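Local coordinates for SusD-like carbohydrate binding protein BF1063 (Bacteroides fragilis NCTC 9343, PDB 3I4G) that probably binds carbohydrate at the bacterial outer membrane as a SusD-family lipoprotein, at residues 38-43 and 276-281; 426-431 and 437-442; 141-146 and 164-169; 244-249 and 254-259. All coordinates share one frame; numbering follows the deposited sequence.

The four contacts are spread widely over one SusD-like chain, and none touches another. Contacts 1 and 4 are the closest pair, with centres 20 Å apart and nearest atoms about 5 Å apart; contact 4 is nested in the long chain loop that contact 1 closes, as is contact 3. Contacts 1 and 2 lie on opposite sides of the chain's centre, their centres 36 Å apart. Contact 3, in the N-terminal helical part, is 34 Å from contact 2, centre to centre. At contact 1 the side chain of Trp278 comes within about 3 Å of a bound buffer molecule, probably taken up from the crystallisation liquor.

Contact 1: residues 38-43 and 276-281; sequences DGVEYN and GGWSLV
Val40 and Tyr42 reach from one surface loop to the indole of Trp278 in another, and residues 38-43 set them up in order. Asp38, at the head of the segment, is held through its OD1, which takes hydrogen bonds from Gly263 N and Ser377 OG. Gly39 follows with a positive phi (93°), and its backbone is hydrogen-bonded to that of Gly263. The chain then presents Val40, whose CG1 lies anti to the backbone N (chi1 172°) and meets Trp278 CZ3 at 4.1 Å, an oblique contact with the benzo end of the indole. Glu41 points elsewhere: its carboxylate accepts from Ser45 OG, Ser49 OG and His51 N, which ties this part of the loop to residues 45-51. Tyr42 makes the closest approach. Its side chain lies across that of Trp278 at about a right angle, and the phenol oxygen does most of the touching, with Tyr42 OH 3.6 Å from Trp278 CH2. One ring carbon joins in, Tyr42 CE1 standing 4.0 Å from Trp278 CZ3. The indole nitrogen lies at the far side of the ring system from both partners. His269 of helix 266-270 completes the cluster, meeting Trp278 edge-to-face and Tyr42 with the planes at about 80°. A bound buffer molecule lies beside the indole. Such a group of aromatic rings at the surface is consistent with the aromatic sugar-binding sites of SusD-like proteins, although no carbohydrate is bound here.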
# COMPACT_ATOMS: atom_id res chain seq x y z
N ASP A 38 4.65 2.96 18.97
CA ASP A 38 5.95 3.48 18.63
C ASP A 38 6.92 2.39 18.22
O ASP A 38 7.12 1.42 18.95
CB ASP A 38 6.50 4.21 19.87
CG ASP A 38 7.86 4.84 19.64
OD1 ASP A 38 8.21 5.15 18.48
OD2 ASP A 38 8.58 5.04 20.65
N GLY A 39 7.50 2.54 17.03
CA GLY A 39 8.57 1.67 16.59
C GLY A 39 8.35 0.43 15.79
O GLY A 39 7.48 0.39 14.93
N VAL A 40 9.17 -0.57 16.08
CA VAL A 40 9.18 -1.81 15.31
C VAL A 40 7.96 -2.64 15.59
O VAL A 40 7.55 -2.78 16.76
CB VAL A 40 10.44 -2.59 15.64
CG1 VAL A 40 10.44 -3.99 15.01
CG2 VAL A 40 11.69 -1.78 15.19
N GLU A 41 7.36 -3.16 14.53
CA GLU A 41 6.24 -4.11 14.67
C GLU A 41 6.57 -5.31 13.82
O GLU A 41 7.13 -5.20 12.74
CB GLU A 41 4.93 -3.47 14.27
CG GLU A 41 4.84 -2.97 12.87
CD GLU A 41 3.50 -2.42 12.47
OE1 GLU A 41 2.67 -2.12 13.36
OE2 GLU A 41 3.24 -2.32 11.25
N TYR A 42 6.17 -6.49 14.31
CA TYR A 42 6.44 -7.77 13.66
C TYR A 42 5.24 -8.32 12.95
O TYR A 42 5.29 -9.41 12.38
CB TYR A 42 6.97 -8.76 14.70
CG TYR A 42 8.27 -8.27 15.30
CD1 TYR A 42 9.45 -8.34 14.57
CD2 TYR A 42 8.30 -7.65 16.54
CE1 TYR A 42 10.64 -7.86 15.11
CE2 TYR A 42 9.49 -7.17 17.06
CZ TYR A 42 10.64 -7.28 16.32
OH TYR A 42 11.86 -6.81 16.84
N ASN A 43 4.17 -7.51 12.90
CA ASN A 43 2.92 -7.85 12.26
C ASN A 43 2.15 -6.55 12.12
O ASN A 43 2.52 -5.54 12.73
CB ASN A 43 2.16 -8.91 13.07
CG ASN A 43 2.19 -8.64 14.51
OD1 ASN A 43 1.63 -7.65 15.00
ND2 ASN A 43 2.94 -9.49 15.24
N GLY A 276 22.32 -0.54 9.15
CA GLY A 276 21.73 -0.90 10.45
C GLY A 276 20.43 -1.65 10.42
O GLY A 276 19.84 -1.84 11.49
N GLY A 277 19.99 -2.11 9.25
CA GLY A 277 18.67 -2.72 9.15
C GLY A 277 18.67 -4.21 8.93
O GLY A 277 19.70 -4.83 8.71
N TRP A 278 17.46 -4.79 8.94
CA TRP A 278 17.26 -6.24 8.88
C TRP A 278 16.82 -6.77 7.51
O TRP A 278 16.57 -7.97 7.36
CB TRP A 278 16.24 -6.65 9.96
CG TRP A 278 16.67 -6.33 11.37
CD1 TRP A 278 17.96 -6.24 11.84
CD2 TRP A 278 15.82 -6.13 12.49
NE1 TRP A 278 17.94 -5.98 13.20
CE2 TRP A 278 16.64 -5.90 13.62
CE3 TRP A 278 14.43 -6.08 12.64
CZ2 TRP A 278 16.11 -5.66 14.90
CZ3 TRP A 278 13.91 -5.85 13.91
CH2 TRP A 278 14.74 -5.61 15.00
N SER A 279 16.70 -5.90 6.50
CA SER A 279 16.41 -6.31 5.12
C SER A 279 15.14 -7.13 4.99
O SER A 279 15.08 -8.09 4.24
CB SER A 279 17.58 -7.10 4.50
OG SER A 279 18.80 -6.36 4.55
N LEU A 280 14.08 -6.75 5.70
CA LEU A 280 12.84 -7.57 5.62
C LEU A 280 12.11 -7.42 4.29
O LEU A 280 11.52 -8.37 3.81
CB LEU A 280 11.91 -7.23 6.79
CG LEU A 280 10.64 -8.10 6.89
CD1 LEU A 280 10.98 -9.58 6.93
CD2 LEU A 280 9.77 -7.73 8.09
N VAL A 281 12.12 -6.21 3.71
CA VAL A 281 11.39 -5.87 2.45
C VAL A 281 12.26 -6.12 1.23
O VAL A 281 13.27 -5.48 1.07
CB VAL A 281 10.91 -4.41 2.46
CG1 VAL A 281 10.14 -4.12 1.19
CG2 VAL A 281 10.09 -4.16 3.70

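Contact 2: residues 426-431 and 437-442; sequences PPVTEV and REIVRH
The flat carboxylate of Glu430 is turned away from Ile439, although the aliphatic part of the same side chain rests on it; Glu430 OE2 instead accepts a hydrogen bond from Thr432 N, just ahead of helix 433-447. The other flat group is on the helix itself, where the guanidinium of Arg441 has Arg437 CD 3.8 Å above one face, displaced from its middle. Arg441 also makes a cation-pi contact with Trp461, while Arg437 NE forms a salt bridge with Glu400, so these two arginines turn to other parts of the chain.

Across the contact itself everything converges on Ile439, which receives the loop with two separate branches. Ile439 CD1 touches the foot of Glu430, standing 3.5 Å from CB and 3.7 Å from CG of that residue, and the two side chains cross at about a right angle. A bend at chi2 (62°) in Glu430 takes the carboxylate off this apolar patch and lets the methylene groups stay on it. The second branch, Ile439 CG2, packs against both methyls of Val428, 4.0 Å from its CG2 and 4.1 Å from its CG1, as the two side chains run alongside one another, pointing opposite ways. Ile414 of helix 414-418 touches Val428 and Ile439 alike and continues the apolar seam.

This is the packing of a helix-loop-helix connection: the segment leaving helix 414-418 runs back over helix 433-447, which it is about to enter, within the SusD-family region.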
# COMPACT_ATOMS: atom_id res chain seq x y z
N PRO A 426 7.75 9.28 -21.81
CA PRO A 426 6.99 9.66 -23.00
C PRO A 426 5.50 9.49 -22.87
O PRO A 426 5.04 8.47 -22.36
CB PRO A 426 7.51 8.69 -24.08
CG PRO A 426 8.72 8.13 -23.62
CD PRO A 426 8.76 8.25 -22.12
N PRO A 427 4.72 10.46 -23.36
CA PRO A 427 3.27 10.36 -23.22
C PRO A 427 2.62 9.21 -24.00
O PRO A 427 3.12 8.75 -25.04
CB PRO A 427 2.77 11.70 -23.77
CG PRO A 427 3.86 12.24 -24.57
CD PRO A 427 5.12 11.73 -23.98
N VAL A 428 1.54 8.71 -23.41
CA VAL A 428 0.65 7.71 -23.98
C VAL A 428 -0.32 8.40 -24.93
O VAL A 428 -0.82 9.47 -24.63
CB VAL A 428 -0.13 6.97 -22.86
CG1 VAL A 428 -1.23 6.07 -23.42
CG2 VAL A 428 0.83 6.17 -21.99
N THR A 429 -0.60 7.76 -26.06
CA THR A 429 -1.56 8.24 -27.05
C THR A 429 -2.66 7.21 -27.35
O THR A 429 -3.61 7.52 -28.11
CB THR A 429 -0.84 8.63 -28.38
OG1 THR A 429 -0.14 7.49 -28.90
CG2 THR A 429 0.17 9.75 -28.13
N GLU A 430 -2.55 6.03 -26.75
CA GLU A 430 -3.47 4.91 -26.99
C GLU A 430 -4.84 5.23 -26.47
O GLU A 430 -4.99 5.52 -25.28
CB GLU A 430 -2.98 3.63 -26.30
CG GLU A 430 -3.95 2.45 -26.51
CD GLU A 430 -4.04 2.11 -27.98
OE1 GLU A 430 -3.00 1.67 -28.54
OE2 GLU A 430 -5.12 2.30 -28.58
N VAL A 431 -5.86 5.14 -27.35
CA VAL A 431 -7.24 5.39 -26.89
C VAL A 431 -8.17 4.17 -27.08
O VAL A 431 -9.34 4.26 -26.68
CB VAL A 431 -7.85 6.64 -27.58
CG1 VAL A 431 -7.00 7.90 -27.26
CG2 VAL A 431 -8.03 6.40 -29.09
N ARG A 437 -6.62 -0.53 -21.18
CA ARG A 437 -6.77 -1.18 -19.88
C ARG A 437 -5.41 -1.66 -19.39
O ARG A 437 -5.03 -1.41 -18.25
CB ARG A 437 -7.76 -2.37 -19.92
CG ARG A 437 -7.79 -3.18 -18.65
CD ARG A 437 -8.67 -4.40 -18.72
NE ARG A 437 -10.07 -4.00 -18.85
CZ ARG A 437 -10.79 -4.00 -19.98
NH1 ARG A 437 -10.28 -4.40 -21.13
NH2 ARG A 437 -12.06 -3.61 -19.95
N GLU A 438 -4.66 -2.32 -20.26
CA GLU A 438 -3.40 -2.92 -19.85
C GLU A 438 -2.34 -1.85 -19.63
O GLU A 438 -1.50 -1.99 -18.75
CB GLU A 438 -2.96 -4.01 -20.84
CG GLU A 438 -4.03 -5.09 -21.15
CD GLU A 438 -4.66 -5.75 -19.90
OE1 GLU A 438 -5.89 -6.01 -19.95
OE2 GLU A 438 -3.96 -5.99 -18.88
N ILE A 439 -2.39 -0.78 -20.41
CA ILE A 439 -1.47 0.32 -20.23
C ILE A 439 -1.71 1.00 -18.88
O ILE A 439 -0.77 1.31 -18.16
CB ILE A 439 -1.63 1.34 -21.37
CG1 ILE A 439 -1.12 0.74 -22.67
CG2 ILE A 439 -0.92 2.68 -21.05
CD1 ILE A 439 -1.51 1.54 -23.92
N VAL A 440 -2.98 1.23 -18.52
CA VAL A 440 -3.28 1.88 -17.24
C VAL A 440 -2.91 0.99 -16.06
O VAL A 440 -2.37 1.46 -15.06
CB VAL A 440 -4.75 2.34 -17.16
CG1 VAL A 440 -4.98 3.08 -15.87
CG2 VAL A 440 -5.08 3.26 -18.31
N ARG A 441 -3.23 -0.30 -16.14
CA ARG A 441 -2.87 -1.22 -15.05
C ARG A 441 -1.39 -1.26 -14.87
O ARG A 441 -0.89 -1.26 -13.73
CB ARG A 441 -3.39 -2.64 -15.31
CG ARG A 441 -4.89 -2.71 -15.23
CD ARG A 441 -5.37 -4.14 -15.25
NE ARG A 441 -6.84 -4.21 -15.14
CZ ARG A 441 -7.52 -5.35 -15.12
NH1 ARG A 441 -6.90 -6.50 -15.29
NH2 ARG A 441 -8.85 -5.32 -14.96
N HIS A 442 -0.66 -1.27 -15.98
CA HIS A 442 0.79 -1.28 -15.90
C HIS A 442 1.33 0.03 -15.32
O HIS A 442 2.26 0.02 -14.49
CB HIS A 442 1.40 -1.53 -17.28
CG HIS A 442 2.88 -1.49 -17.27
ND1 HIS A 442 3.60 -0.39 -17.68
CD2 HIS A 442 3.78 -2.38 -16.80
CE1 HIS A 442 4.90 -0.63 -17.48
NE2 HIS A 442 5.03 -1.84 -16.97

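Contact 3: residues 141-146 and 164-169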
# COMPACT_ATOMS: atom_id res chain seq x y z
N LYS A 141 -14.49 -10.08 3.02
CA LYS A 141 -15.68 -9.92 2.18
C LYS A 141 -17.00 -9.91 2.92
O LYS A 141 -17.68 -8.89 2.89
CB LYS A 141 -15.69 -10.93 1.02
CG LYS A 141 -14.43 -10.74 0.15
CD LYS A 141 -14.52 -11.33 -1.18
CE LYS A 141 -13.26 -10.99 -1.95
NZ LYS A 141 -13.30 -11.58 -3.30
N ASN A 142 -17.38 -11.02 3.55
CA ASN A 142 -18.69 -11.14 4.21
C ASN A 142 -18.40 -11.18 5.70
O ASN A 142 -17.88 -12.16 6.20
CB ASN A 142 -19.38 -12.40 3.71
CG ASN A 142 -19.37 -12.49 2.20
OD1 ASN A 142 -19.80 -11.58 1.51
ND2 ASN A 142 -18.85 -13.62 1.68
N VAL A 143 -18.71 -10.10 6.38
CA VAL A 143 -18.34 -9.92 7.79
C VAL A 143 -19.45 -9.18 8.52
O VAL A 143 -20.33 -8.57 7.90
CB VAL A 143 -17.00 -9.12 7.93
CG1 VAL A 143 -15.84 -9.86 7.19
CG2 VAL A 143 -17.14 -7.70 7.42
N PRO A 144 -19.46 -9.23 9.86
CA PRO A 144 -20.47 -8.44 10.58
C PRO A 144 -20.34 -6.94 10.37
O PRO A 144 -19.22 -6.38 10.44
CB PRO A 144 -20.19 -8.78 12.05
CG PRO A 144 -19.56 -10.15 11.98
CD PRO A 144 -18.68 -10.09 10.77
N LEU A 145 -21.47 -6.30 10.09
CA LEU A 145 -21.53 -4.86 9.94
C LEU A 145 -22.11 -4.33 11.24
O LEU A 145 -23.32 -4.36 11.47
CB LEU A 145 -22.37 -4.51 8.71
CG LEU A 145 -22.55 -3.00 8.44
CD1 LEU A 145 -21.22 -2.31 8.24
CD2 LEU A 145 -23.42 -2.76 7.21
N VAL A 146 -21.22 -3.90 12.12
CA VAL A 146 -21.57 -3.43 13.45
C VAL A 146 -21.46 -1.92 13.50
O VAL A 146 -20.41 -1.32 13.25
CB VAL A 146 -20.66 -4.03 14.49
CG1 VAL A 146 -21.04 -3.52 15.91
CG2 VAL A 146 -20.71 -5.57 14.40
N ALA A 164 -21.46 -7.11 -0.86
CA ALA A 164 -22.18 -6.10 -1.64
C ALA A 164 -22.87 -5.11 -0.73
O ALA A 164 -22.84 -3.90 -0.98
CB ALA A 164 -23.19 -6.76 -2.61
N ASP A 165 -23.49 -5.59 0.35
CA ASP A 165 -24.18 -4.71 1.29
C ASP A 165 -23.20 -3.83 2.08
O ASP A 165 -23.47 -2.66 2.33
CB ASP A 165 -25.07 -5.54 2.22
CG ASP A 165 -26.34 -6.00 1.55
OD1 ASP A 165 -26.70 -5.47 0.47
OD2 ASP A 165 -27.00 -6.89 2.13
N ILE A 166 -22.04 -4.38 2.44
CA ILE A 166 -21.03 -3.58 3.13
C ILE A 166 -20.52 -2.46 2.21
O ILE A 166 -20.37 -1.30 2.63
CB ILE A 166 -19.87 -4.42 3.62
CG1 ILE A 166 -20.34 -5.42 4.68
CG2 ILE A 166 -18.77 -3.53 4.21
CD1 ILE A 166 -19.34 -6.48 5.00
N LEU A 167 -20.24 -2.79 0.95
CA LEU A 167 -19.74 -1.78 0.03
C LEU A 167 -20.79 -0.68 -0.22
O LEU A 167 -20.44 0.50 -0.30
CB LEU A 167 -19.28 -2.42 -1.27
CG LEU A 167 -18.06 -3.34 -1.13
CD1 LEU A 167 -17.78 -4.02 -2.47
CD2 LEU A 167 -16.80 -2.60 -0.59
N LYS A 168 -22.07 -1.04 -0.32
CA LYS A 168 -23.11 -0.03 -0.46
C LYS A 168 -23.14 0.90 0.75
O LYS A 168 -23.35 2.11 0.61
CB LYS A 168 -24.50 -0.68 -0.64
CG LYS A 168 -24.71 -1.34 -1.99
CD LYS A 168 -26.12 -2.00 -2.10
N TRP A 169 -23.00 0.33 1.95
CA TRP A 169 -22.94 1.12 3.17
C TRP A 169 -21.72 2.04 3.16
O TRP A 169 -21.79 3.21 3.54
CB TRP A 169 -22.96 0.16 4.39
CG TRP A 169 -22.94 0.78 5.73
CD1 TRP A 169 -23.99 1.07 6.51
CD2 TRP A 169 -21.77 1.08 6.49
NE1 TRP A 169 -23.56 1.57 7.71
CE2 TRP A 169 -22.19 1.58 7.72
CE3 TRP A 169 -20.41 0.95 6.25
CZ2 TRP A 169 -21.30 1.99 8.70
CZ3 TRP A 169 -19.51 1.36 7.22
CH2 TRP A 169 -19.97 1.86 8.44
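The long connection between helices 116-139 and 163-180 of the SusD-like N-terminal region, which itself holds the short helix 152-155, brings Val143 and Leu145 against Ile166 and Trp169. The chain leaves helix 116-139 through Lys141, the first residue to abandon helical angles, with positive phi, and folds along helix 163-180, into which it later runs. Ile166 plugs the first half of the loop with the end of its side chain: Ile166 CD1 lies 3.6 Å from the carbonyl oxygen of Lys141, and 3.5 Å from CG2 of Val143. The latter approach is tighter than ordinary van der Waals contact, and the two side chains meet there at about a right angle. Ala137 of helix 116-139 backs Ile166, while Trp92 and Tyr96 of helix 86-109 lie against Val143, so the loop is wedged among three helices.

One helical turn further on, Leu145 spreads its two methyls along the indole of Trp169. Leu145 CD2 reaches the pyrrole part, 3.9 Å from Trp169 CG. Trp169 CG stands anti to the backbone N (chi1 -179°), carrying the ring system to the loop, and Tyr133 meets it with the planes at about 80°. Trp169 NE1 is hydrogen-bonded to Glu147 OE1, which should help to fix the turn of the indole. Over the six-membered ring of Trp169, Leu145 CD1 makes a CH-pi contact 3.9 Å from the centroid and only 12° off the ring normal.

Contact 4: residues 244-249 and 254-259; sequences TGTSNK and YIQYLE
Van der Waals contact between Thr246 and the strand residues Tyr254 and Gln256 centres on a single methyl. Thr246 CG2 lies 3.6 Å from Tyr254 CE1, approaching the ring obliquely, and equally 3.6 Å from Gln256 NE2; both side chains cross the threonine at about a right angle.

Two waters supply the polar links. The first donates to Thr246 O and lies 2.7 Å from Tyr254 OH. The second joins Thr246 OG1 to Gln256 NE2, whose amide donates to it at 2.7 Å. The extended chain of Gln256 (chi1 176°) carries its amide as far as that water.

The fold element is a type I beta turn, Thr244 to Ser247, set beside strand 254-257, which pairs antiparallel with strand 380-386; Leu381 of that strand touches both Thr246 and Tyr254.

Hydrogen bonds within residues 244-249 converge on Thr244 O. Ser247 N donates to it at 3.2 Å, and Asn248 ND2 comes from the opposite face of the carbonyl plane at 3.3 Å, with an N-H...O angle of 143°. The same ND2 makes a weak bond to Gly245 O, while Asn248 OD1 accepts from the backbone N of Glu250 and Asn251.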
# COMPACT_ATOMS: atom_id res chain seq x y z
N THR A 244 9.58 16.47 3.37
CA THR A 244 8.86 17.00 2.24
C THR A 244 7.49 16.42 1.95
O THR A 244 6.74 16.95 1.13
CB THR A 244 9.76 16.73 1.00
OG1 THR A 244 10.16 15.35 0.97
CG2 THR A 244 11.03 17.61 1.03
N GLY A 245 7.17 15.30 2.58
CA GLY A 245 5.97 14.58 2.25
C GLY A 245 4.66 15.21 2.62
O GLY A 245 3.61 14.75 2.16
N THR A 246 4.68 16.21 3.49
CA THR A 246 3.45 16.93 3.83
C THR A 246 3.42 18.34 3.25
O THR A 246 2.43 19.05 3.49
CB THR A 246 3.24 17.05 5.37
OG1 THR A 246 4.23 17.91 5.92
CG2 THR A 246 3.29 15.71 6.04
N SER A 247 4.44 18.73 2.50
CA SER A 247 4.49 20.08 1.92
C SER A 247 4.42 20.02 0.39
O SER A 247 5.24 20.62 -0.34
CB SER A 247 5.75 20.79 2.39
OG SER A 247 6.88 20.11 1.89
N ASN A 248 3.50 19.19 -0.08
CA ASN A 248 3.16 19.12 -1.48
C ASN A 248 1.64 19.02 -1.60
O ASN A 248 0.92 18.85 -0.60
CB ASN A 248 3.87 17.93 -2.15
CG ASN A 248 3.44 16.61 -1.61
OD1 ASN A 248 2.33 16.18 -1.86
ND2 ASN A 248 4.29 15.95 -0.84
N LYS A 249 1.15 19.11 -2.82
CA LYS A 249 -0.30 19.07 -3.10
C LYS A 249 -0.74 17.72 -3.65
O LYS A 249 -1.85 17.58 -4.16
CB LYS A 249 -0.66 20.20 -4.08
CG LYS A 249 -0.48 21.57 -3.42
CD LYS A 249 -0.94 22.70 -4.28
CE LYS A 249 -0.95 23.98 -3.49
NZ LYS A 249 -1.51 25.05 -4.36
N TYR A 254 -2.24 10.49 4.46
CA TYR A 254 -0.95 9.90 4.78
C TYR A 254 -0.82 9.65 6.26
O TYR A 254 -1.62 10.18 7.08
CB TYR A 254 0.17 10.85 4.31
CG TYR A 254 -0.00 12.28 4.74
CD1 TYR A 254 0.32 12.67 6.05
CD2 TYR A 254 -0.50 13.24 3.86
CE1 TYR A 254 0.14 14.02 6.44
CE2 TYR A 254 -0.65 14.54 4.24
CZ TYR A 254 -0.33 14.94 5.51
OH TYR A 254 -0.51 16.27 5.89
N ILE A 255 0.19 8.87 6.63
CA ILE A 255 0.56 8.66 8.02
C ILE A 255 1.90 9.34 8.27
O ILE A 255 2.89 9.02 7.60
CB ILE A 255 0.68 7.16 8.38
CG1 ILE A 255 -0.51 6.33 7.89
CG2 ILE A 255 0.86 7.05 9.88
CD1 ILE A 255 -1.91 6.82 8.37
N GLN A 256 1.92 10.30 9.19
CA GLN A 256 3.13 10.98 9.57
C GLN A 256 3.63 10.40 10.89
O GLN A 256 2.87 10.33 11.85
CB GLN A 256 2.89 12.49 9.73
CG GLN A 256 4.10 13.23 10.22
CD GLN A 256 3.89 14.69 10.24
OE1 GLN A 256 3.10 15.20 11.06
NE2 GLN A 256 4.60 15.39 9.40
N TYR A 257 4.91 10.03 10.94
CA TYR A 257 5.59 9.55 12.12
C TYR A 257 6.57 10.61 12.58
O TYR A 257 7.37 11.10 11.80
CB TYR A 257 6.31 8.26 11.78
CG TYR A 257 5.43 7.13 11.32
CD1 TYR A 257 5.12 6.95 10.00
CD2 TYR A 257 4.96 6.19 12.23
CE1 TYR A 257 4.32 5.91 9.57
CE2 TYR A 257 4.16 5.15 11.83
CZ TYR A 257 3.85 5.02 10.52
OH TYR A 257 3.08 3.95 10.12
N LEU A 258 6.50 10.97 13.86
CA LEU A 258 7.36 11.95 14.50
C LEU A 258 8.17 11.22 15.54
O LEU A 258 7.62 10.54 16.43
CB LEU A 258 6.56 13.07 15.14
CG LEU A 258 5.70 13.92 14.21
CD1 LEU A 258 4.99 14.98 15.05
CD2 LEU A 258 6.48 14.59 13.10
N GLU A 259 9.49 11.35 15.46
CA GLU A 259 10.39 10.60 16.33
C GLU A 259 10.16 10.86 17.81
O GLU A 259 10.39 9.97 18.63
CB GLU A 259 11.86 10.86 15.97
CG GLU A 259 12.27 12.29 16.14
CD GLU A 259 13.70 12.54 15.72
OE1 GLU A 259 14.47 11.60 15.41
OE2 GLU A 259 14.10 13.72 15.67
O HOH W 1 -0.29 17.94 3.76
O HOH W 2 4.40 18.02 8.69